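Vascular endothelial growth factor homolog (Orf virus, PDB 2GNN) acts as a disulfide-linked homodimeric growth factor of the PDGF/VEGF family that binds vascular endothelial growth factor receptor and induces endothelial proliferation. Local coordinates at residues 65-70 with 95-100; 46-51 with 90-95. All coordinates share one frame; numbering follows the deposited sequence.

Contact 1: residues 65-70 with 95-100. With NAG (2-acetamido-2-deoxy-beta-D-glucopyranose), chain M.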
ATOM      1  N   VAL B  65      -5.716 -12.247   6.997  1.00 52.93           N
ATOM      2  CA  VAL B  65      -4.565 -13.080   6.641  1.00 52.03           C
ATOM      3  C   VAL B  65      -4.808 -13.799   5.317  1.00 51.14           C
ATOM      4  O   VAL B  65      -5.961 -14.003   4.932  1.00 50.15           O
ATOM      5  CB  VAL B  65      -4.253 -14.128   7.748  1.00 53.59           C
ATOM      6  CG1 VAL B  65      -3.817 -13.451   9.036  1.00 57.93           C
ATOM      7  CG2 VAL B  65      -5.452 -15.013   8.008  1.00 43.71           C
ATOM      8  N   PRO B  66      -3.723 -14.155   4.604  1.00 50.93           N
ATOM      9  CA  PRO B  66      -3.843 -14.863   3.333  1.00 52.26           C
ATOM     10  C   PRO B  66      -4.347 -16.288   3.469  1.00 56.67           C
ATOM     11  O   PRO B  66      -3.915 -17.018   4.362  1.00 60.03           O
ATOM     12  CB  PRO B  66      -2.413 -14.879   2.810  1.00 52.23           C
ATOM     13  CG  PRO B  66      -1.563 -14.739   4.022  1.00 51.46           C
ATOM     14  CD  PRO B  66      -2.316 -13.850   4.929  1.00 49.05           C
ATOM     15  N   THR B  67      -5.258 -16.669   2.579  1.00 57.48           N
ATOM     16  CA  THR B  67      -5.701 -18.044   2.453  1.00 58.63           C
ATOM     17  C   THR B  67      -5.309 -18.610   1.086  1.00 60.50           C
ATOM     18  O   THR B  67      -5.552 -19.781   0.799  1.00 63.23           O
ATOM     19  CB  THR B  67      -7.215 -18.166   2.653  1.00 58.11           C
ATOM     20  OG1 THR B  67      -7.892 -17.475   1.599  1.00 61.06           O
ATOM     21  CG2 THR B  67      -7.624 -17.580   3.993  1.00 58.15           C
ATOM     22  N   GLU B  68      -4.702 -17.772   0.249  1.00 61.50           N
ATOM     23  CA  GLU B  68      -4.238 -18.170  -1.077  1.00 63.06           C
ATOM     24  C   GLU B  68      -3.151 -17.211  -1.530  1.00 64.04           C
ATOM     25  O   GLU B  68      -3.328 -15.987  -1.501  1.00 66.22           O
ATOM     26  CB  GLU B  68      -5.394 -18.183  -2.077  1.00 62.94           C
ATOM     27  CG  GLU B  68      -5.122 -18.966  -3.352  1.00 67.20           C
ATOM     28  CD  GLU B  68      -6.252 -18.854  -4.368  1.00 68.46           C
ATOM     29  OE1 GLU B  68      -7.418 -19.180  -4.032  1.00 74.95           O
ATOM     30  OE2 GLU B  68      -5.963 -18.446  -5.514  1.00 78.00           O
ATOM     31  N   GLU B  69      -2.021 -17.774  -1.934  1.00 64.03           N
ATOM     32  CA  GLU B  69      -0.857 -17.001  -2.328  1.00 65.92           C
ATOM     33  C   GLU B  69      -0.448 -17.384  -3.742  1.00 65.01           C
ATOM     34  O   GLU B  69      -0.959 -18.348  -4.290  1.00 65.82           O
ATOM     35  CB  GLU B  69       0.295 -17.248  -1.355  1.00 64.77           C
ATOM     36  CG  GLU B  69      -0.068 -17.042   0.112  1.00 67.94           C
ATOM     37  CD  GLU B  69       1.138 -17.094   1.035  1.00 72.67           C
ATOM     38  OE1 GLU B  69       2.140 -17.779   0.705  1.00 80.72           O
ATOM     39  OE2 GLU B  69       1.082 -16.444   2.101  1.00 83.73           O
ATOM     40  N   VAL B  70       0.456 -16.618  -4.337  1.00 65.55           N
ATOM     41  CA  VAL B  70       1.017 -16.969  -5.639  1.00 65.52           C
ATOM     42  C   VAL B  70       2.412 -16.364  -5.750  1.00 66.14           C
ATOM     43  O   VAL B  70       2.695 -15.318  -5.160  1.00 66.00           O
ATOM     44  CB  VAL B  70       0.080 -16.546  -6.817  1.00 66.14           C
ATOM     45  CG1 VAL B  70       0.141 -15.049  -7.066  1.00 66.60           C
ATOM     46  CG2 VAL B  70       0.408 -17.316  -8.088  1.00 68.09           C
ATOM     47  N   HIS B  95      -0.631 -12.109  -2.391  1.00 61.63           N
ATOM     48  CA  HIS B  95      -1.813 -12.735  -1.841  1.00 59.25           C
ATOM     49  C   HIS B  95      -2.973 -12.634  -2.825  1.00 62.22           C
ATOM     50  O   HIS B  95      -3.249 -11.554  -3.362  1.00 63.12           O
ATOM     51  CB  HIS B  95      -2.180 -12.106  -0.501  1.00 57.17           C
ATOM     52  CG  HIS B  95      -1.101 -12.216   0.528  1.00 54.95           C
ATOM     53  ND1 HIS B  95      -1.026 -11.383   1.624  1.00 52.15           N
ATOM     54  CD2 HIS B  95      -0.040 -13.051   0.618  1.00 52.33           C
ATOM     55  CE1 HIS B  95       0.030 -11.703   2.348  1.00 51.18           C
ATOM     56  NE2 HIS B  95       0.640 -12.720   1.764  1.00 54.02           N
ATOM     57  N   LYS B  96      -3.643 -13.763  -3.061  1.00 63.75           N
ATOM     58  CA  LYS B  96      -4.784 -13.831  -3.981  1.00 63.73           C
ATOM     59  C   LYS B  96      -6.138 -13.948  -3.285  1.00 62.16           C
ATOM     60  O   LYS B  96      -7.175 -13.660  -3.885  1.00 63.57           O
ATOM     61  CB  LYS B  96      -4.619 -14.988  -4.968  1.00 66.03           C
ATOM     62  CG  LYS B  96      -3.951 -14.602  -6.278  1.00 74.21           C
ATOM     63  CD  LYS B  96      -4.302 -15.615  -7.365  1.00 89.66           C
ATOM     64  CE  LYS B  96      -3.660 -15.256  -8.700  1.00 95.69           C
ATOM     65  NZ  LYS B  96      -3.907 -16.317  -9.722  1.00 96.06           N
ATOM     66  N   LYS B  97      -6.130 -14.393  -2.035  1.00 59.08           N
ATOM     67  CA  LYS B  97      -7.352 -14.477  -1.234  1.00 58.01           C
ATOM     68  C   LYS B  97      -7.011 -14.280   0.227  1.00 56.10           C
ATOM     69  O   LYS B  97      -5.899 -14.601   0.658  1.00 54.32           O
ATOM     70  CB  LYS B  97      -8.060 -15.815  -1.429  1.00 57.56           C
ATOM     71  CG  LYS B  97      -9.350 -15.724  -2.219  1.00 63.76           C
ATOM     72  CD  LYS B  97     -10.280 -16.878  -1.877  1.00 66.85           C
ATOM     73  CE  LYS B  97     -11.739 -16.451  -2.013  1.00 75.03           C
ATOM     74  NZ  LYS B  97     -12.672 -17.615  -1.990  1.00 71.09           N
ATOM     75  N   CYS B  98      -7.966 -13.751   0.984  1.00 53.98           N
ATOM     76  CA  CYS B  98      -7.719 -13.355   2.369  1.00 52.43           C
ATOM     77  C   CYS B  98      -8.939 -13.637   3.198  1.00 49.87           C
ATOM     78  O   CYS B  98     -10.034 -13.739   2.660  1.00 50.88           O
ATOM     79  CB  CYS B  98      -7.430 -11.857   2.467  1.00 52.52           C
ATOM     80  SG  CYS B  98      -6.225 -11.212   1.327  1.00 51.90           S
ATOM     81  N   ASP B  99      -8.771 -13.709   4.512  1.00 47.14           N
ATOM     82  CA  ASP B  99      -9.912 -13.992   5.378  1.00 48.48           C
ATOM     83  C   ASP B  99      -9.690 -13.416   6.772  1.00 47.55           C
ATOM     84  O   ASP B  99      -8.553 -13.236   7.212  1.00 47.27           O
ATOM     85  CB  ASP B  99     -10.155 -15.510   5.431  1.00 47.64           C
ATOM     86  CG  ASP B  99     -11.600 -15.880   5.735  1.00 54.84           C
ATOM     87  OD1 ASP B  99     -12.499 -15.013   5.661  1.00 62.18           O
ATOM     88  OD2 ASP B  99     -11.837 -17.070   6.045  1.00 62.02           O
ATOM     89  N   CYS B 100     -10.786 -13.104   7.449  1.00 48.87           N
ATOM     90  CA  CYS B 100     -10.731 -12.682   8.845  1.00 51.40           C
ATOM     91  C   CYS B 100     -10.800 -13.911   9.769  1.00 53.74           C
ATOM     92  O   CYS B 100     -11.863 -14.520   9.960  1.00 53.88           O
ATOM     93  CB  CYS B 100     -11.822 -11.642   9.155  1.00 48.92           C
ATOM     94  SG  CYS B 100     -11.431  -9.971   8.519  1.00 52.79           S
TER
HETATM   95  C1  NAG M1001       5.264 -20.913  -4.848  1.00106.04           C
HETATM   96  C2  NAG M1001       4.126 -21.692  -4.160  1.00113.74           C
HETATM   97  C3  NAG M1001       4.661 -22.366  -2.890  1.00117.06           C
HETATM   98  C4  NAG M1001       5.799 -23.320  -3.263  1.00115.70           C
HETATM   99  C5  NAG M1001       6.850 -22.569  -4.090  1.00111.87           C
HETATM  100  C6  NAG M1001       7.924 -23.534  -4.585  1.00107.86           C
HETATM  101  C7  NAG M1001       1.739 -21.202  -4.311  1.00107.30           C
HETATM  102  C8  NAG M1001       0.714 -21.502  -3.254  1.00106.13           C
HETATM  103  N2  NAG M1001       2.956 -20.870  -3.876  1.00110.74           N
HETATM  104  O3  NAG M1001       3.638 -23.040  -2.179  1.00121.42           O
HETATM  105  O4  NAG M1001       6.383 -23.871  -2.098  1.00116.59           O
HETATM  106  O5  NAG M1001       6.260 -21.877  -5.191  1.00108.79           O
HETATM  107  O6  NAG M1001       9.168 -23.185  -4.029  1.00100.91           O
HETATM  108  O7  NAG M1001       1.439 -21.265  -5.509  1.00103.01           O
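With CG of His95 anti to its own carbonyl carbon (chi1 -59°), one face of the imidazole is brought against Pro66 across an antiparallel beta ladder of the cystine-knot fold. Pro66 CB stands over the centre of the imidazole, 3.7 Å from its centroid, a CH-pi contact. Glu69 extends alongside the same ring and points the same way, its carboxylate plane only 13° from that of the imidazole; OE2 stays 3.8 Å from His95 NE2. ND1 of His95 accepts a hydrogen bond from the backbone N of Cys53 and NE2 is hydrogen-bonded to a glycerol, which together probably hold the ring's rotation.

The ladder is regular where Val65 and Asp99 exchange two backbone bonds, but a classic beta bulge follows, with Thr67 and Glu68 both facing Lys97. Thr67 N gives a 2.9 Å bond to Lys97 O. On the face of Glu68 and Lys97, their CB atoms meet at 3.6 Å. Cys98, next to the bulge, is tied by a disulfide to Cys53. The register slips again between Glu68 and Glu69, where Glu68 O accepts both Lys96 N at 2.7 Å and Lys97 N at 3.3 Å, the two donors arriving from the same face of its plane.

Contact 2: residues 46-51 with 90-95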
ATOM      1  N   PRO B  46      14.156   0.581  -5.774  1.00 57.05           N
ATOM      2  CA  PRO B  46      14.383  -0.052  -4.488  1.00 56.46           C
ATOM      3  C   PRO B  46      13.104  -0.562  -3.826  1.00 61.42           C
ATOM      4  O   PRO B  46      13.185  -1.220  -2.789  1.00 62.30           O
ATOM      5  CB  PRO B  46      15.003   1.071  -3.658  1.00 59.85           C
ATOM      6  CG  PRO B  46      14.452   2.318  -4.241  1.00 51.57           C
ATOM      7  CD  PRO B  46      14.306   2.041  -5.705  1.00 55.34           C
ATOM      8  N   CYS B  47      11.946  -0.270  -4.425  1.00 60.81           N
ATOM      9  CA  CYS B  47      10.652  -0.646  -3.872  1.00 58.84           C
ATOM     10  C   CYS B  47       9.762  -1.229  -4.955  1.00 61.85           C
ATOM     11  O   CYS B  47       9.871  -0.850  -6.124  1.00 63.05           O
ATOM     12  CB  CYS B  47       9.975   0.562  -3.216  1.00 59.85           C
ATOM     13  SG  CYS B  47       9.196   1.828  -4.334  1.00 62.71           S
ATOM     14  N   VAL B  48       8.887  -2.158  -4.563  1.00 60.51           N
ATOM     15  CA  VAL B  48       7.890  -2.728  -5.476  1.00 59.05           C
ATOM     16  C   VAL B  48       6.506  -2.703  -4.857  1.00 59.76           C
ATOM     17  O   VAL B  48       6.356  -2.683  -3.629  1.00 60.70           O
ATOM     18  CB  VAL B  48       8.209  -4.186  -5.874  1.00 60.25           C
ATOM     19  CG1 VAL B  48       9.365  -4.233  -6.877  1.00 61.23           C
ATOM     20  CG2 VAL B  48       8.472  -5.075  -4.613  1.00 52.01           C
ATOM     21  N   THR B  49       5.498  -2.698  -5.719  1.00 59.23           N
ATOM     22  CA  THR B  49       4.119  -2.861  -5.292  1.00 58.28           C
ATOM     23  C   THR B  49       3.710  -4.347  -5.353  1.00 58.97           C
ATOM     24  O   THR B  49       3.755  -4.980  -6.422  1.00 57.92           O
ATOM     25  CB  THR B  49       3.176  -2.011  -6.159  1.00 56.27           C
ATOM     26  OG1 THR B  49       3.653  -0.674  -6.180  1.00 59.38           O
ATOM     27  CG2 THR B  49       1.779  -2.002  -5.599  1.00 52.46           C
ATOM     28  N   LEU B  50       3.306  -4.880  -4.200  1.00 58.66           N
ATOM     29  CA  LEU B  50       2.855  -6.265  -4.092  1.00 59.52           C
ATOM     30  C   LEU B  50       1.428  -6.324  -3.585  1.00 60.81           C
ATOM     31  O   LEU B  50       1.026  -5.508  -2.745  1.00 63.33           O
ATOM     32  CB  LEU B  50       3.758  -7.035  -3.128  1.00 60.79           C
ATOM     33  CG  LEU B  50       5.231  -7.175  -3.496  1.00 56.61           C
ATOM     34  CD1 LEU B  50       5.968  -7.907  -2.404  1.00 58.15           C
ATOM     35  CD2 LEU B  50       5.344  -7.922  -4.802  1.00 61.75           C
ATOM     36  N   MET B  51       0.656  -7.281  -4.102  1.00 59.93           N
ATOM     37  CA  MET B  51      -0.681  -7.533  -3.583  1.00 57.57           C
ATOM     38  C   MET B  51      -0.552  -8.286  -2.266  1.00 59.35           C
ATOM     39  O   MET B  51       0.034  -9.362  -2.207  1.00 60.47           O
ATOM     40  CB  MET B  51      -1.516  -8.318  -4.582  1.00 55.78           C
ATOM     41  CG  MET B  51      -1.786  -7.577  -5.874  1.00 58.52           C
ATOM     42  SD  MET B  51      -2.548  -5.963  -5.606  1.00 58.37           S
ATOM     43  CE  MET B  51      -4.246  -6.402  -5.232  1.00 47.40           C
ATOM     44  N   LEU B  90      13.510 -11.875 -10.049  1.00 62.27           N
ATOM     45  CA  LEU B  90      13.312 -12.353  -8.684  1.00 60.78           C
ATOM     46  C   LEU B  90      11.852 -12.717  -8.437  1.00 60.92           C
ATOM     47  O   LEU B  90      10.970 -12.255  -9.145  1.00 62.77           O
ATOM     48  CB  LEU B  90      13.793 -11.312  -7.684  1.00 62.50           C
ATOM     49  CG  LEU B  90      15.287 -10.976  -7.717  1.00 67.74           C
ATOM     50  CD1 LEU B  90      15.598  -9.798  -6.806  1.00 64.24           C
ATOM     51  CD2 LEU B  90      16.161 -12.195  -7.365  1.00 71.15           C
ATOM     52  N   SER B  91      11.604 -13.565  -7.442  1.00 60.13           N
ATOM     53  CA  SER B  91      10.271 -14.099  -7.169  1.00 57.34           C
ATOM     54  C   SER B  91       9.708 -13.424  -5.936  1.00 57.93           C
ATOM     55  O   SER B  91      10.442 -13.165  -4.979  1.00 57.58           O
ATOM     56  CB  SER B  91      10.356 -15.611  -6.949  1.00 58.53           C
ATOM     57  OG  SER B  91       9.079 -16.206  -6.758  1.00 55.14           O
ATOM     58  N   PHE B  92       8.412 -13.119  -5.972  1.00 56.89           N
ATOM     59  CA  PHE B  92       7.737 -12.431  -4.868  1.00 57.75           C
ATOM     60  C   PHE B  92       6.424 -13.126  -4.550  1.00 59.00           C
ATOM     61  O   PHE B  92       5.761 -13.667  -5.432  1.00 56.62           O
ATOM     62  CB  PHE B  92       7.459 -10.956  -5.222  1.00 60.72           C
ATOM     63  CG  PHE B  92       8.694 -10.173  -5.565  1.00 54.87           C
ATOM     64  CD1 PHE B  92       9.238 -10.229  -6.848  1.00 58.37           C
ATOM     65  CD2 PHE B  92       9.327  -9.408  -4.607  1.00 53.69           C
ATOM     66  CE1 PHE B  92      10.400  -9.535  -7.158  1.00 55.40           C
ATOM     67  CE2 PHE B  92      10.490  -8.707  -4.913  1.00 52.54           C
ATOM     68  CZ  PHE B  92      11.015  -8.768  -6.200  1.00 51.05           C
ATOM     69  N   VAL B  93       6.053 -13.110  -3.280  1.00 60.35           N
ATOM     70  CA  VAL B  93       4.794 -13.695  -2.861  1.00 62.47           C
ATOM     71  C   VAL B  93       3.696 -12.628  -2.933  1.00 63.83           C
ATOM     72  O   VAL B  93       3.843 -11.561  -2.346  1.00 62.55           O
ATOM     73  CB  VAL B  93       4.912 -14.287  -1.431  1.00 63.11           C
ATOM     74  CG1 VAL B  93       3.594 -14.894  -0.985  1.00 62.04           C
ATOM     75  CG2 VAL B  93       6.023 -15.345  -1.385  1.00 64.47           C
ATOM     76  N   GLU B  94       2.621 -12.914  -3.671  1.00 63.15           N
ATOM     77  CA  GLU B  94       1.422 -12.060  -3.697  1.00 64.99           C
ATOM     78  C   GLU B  94       0.273 -12.818  -3.052  1.00 63.92           C
ATOM     79  O   GLU B  94       0.189 -14.033  -3.186  1.00 64.92           O
ATOM     80  CB  GLU B  94       0.988 -11.741  -5.130  1.00 65.52           C
ATOM     81  CG  GLU B  94       2.080 -11.289  -6.065  1.00 74.79           C
ATOM     82  CD  GLU B  94       2.161  -9.787  -6.217  1.00 72.92           C
ATOM     83  OE1 GLU B  94       1.178  -9.076  -5.937  1.00 72.26           O
ATOM     84  OE2 GLU B  94       3.220  -9.311  -6.643  1.00 82.96           O
ATOM     85  N   HIS B  95      -0.631 -12.109  -2.391  1.00 61.63           N
ATOM     86  CA  HIS B  95      -1.813 -12.735  -1.841  1.00 59.25           C
ATOM     87  C   HIS B  95      -2.973 -12.634  -2.825  1.00 62.22           C
ATOM     88  O   HIS B  95      -3.249 -11.554  -3.362  1.00 63.12           O
ATOM     89  CB  HIS B  95      -2.180 -12.106  -0.501  1.00 57.17           C
ATOM     90  CG  HIS B  95      -1.101 -12.216   0.528  1.00 54.95           C
ATOM     91  ND1 HIS B  95      -1.026 -11.383   1.624  1.00 52.15           N
ATOM     92  CD2 HIS B  95      -0.040 -13.051   0.618  1.00 52.33           C
ATOM     93  CE1 HIS B  95       0.030 -11.703   2.348  1.00 51.18           C
ATOM     94  NE2 HIS B  95       0.640 -12.720   1.764  1.00 54.02           N
TER
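Glu94 reaches across to the backbone of Met51 with a bent chain, and its carboxylate makes one of the two hydrogen bonds between residues 46-51 and 90-95. Its CG lies anti to the carbonyl carbon, and a bend at chi2 (-98°) then swings the carboxylate toward the other strand. OE1 takes the N-H of Met51 at 2.6 Å in a fairly straight bond, although the donor stands above the carboxylate plane. The same oxygen lies close to Met51 CB, and Met51 bends away at its next two torsions. OE2, the other branch, comes against Leu50 CD2 at 3.1 Å, the leucine and glutamate side chains crossing at about a right angle. Burial would tend to raise the pKa of Glu94, and the short bond from Met51 N probably offsets part of that cost.

A backbone-to-backbone bond follows, from His95 N to Met51 O at 2.8 Å. The two strand segments lie at 45° to each other and form no ladder.

Toward the other end, the contact becomes apolar. Leu50 CD2 also packs on Phe92 CB at 3.7 Å, its side chain standing roughly perpendicular to that of Phe92. Val48 CG2 comes obliquely to the far part of the aromatic ring, 4.2 Å from Phe92 CE2, and His35 meets that ring edge-to-face.

Cys47 is disulfide-bonded to Cys56 of the second subunit. The contact joins the two two-stranded sheets of the fold: strand 23-30 pairs with 47-51 through backbone hydrogen bonds of Val48 with Val29 and Leu50 with Ile27, while strand 62-79 pairs with 90-95 and packs Val72 and Met74 on Glu94, with helix 31-34 against Val48 and Phe92.

Overall arrangement
Strand 85-102 runs through both contacts, whose centres lie 14 Å apart and which share His95. Contact 1 pairs this strand with 62-79 within one sheet, whereas contact 2 joins it to strand 47-54 of the other. They meet where Val70 O lies 2.8 Å from Glu94 N, a probable hydrogen bond, and where Glu69 OE1 packs against Val93 CG1 at 3.6 Å. The disulfides of Cys98 and Cys100 to Cys53 and Cys57 belong to the cystine knot at the contact 1 end; the intersubunit bond of Cys47 lies at the contact 2 end. The N-acetylglucosamine comes nearest at contact 1, with its C8 3.7 Å from Glu69 O.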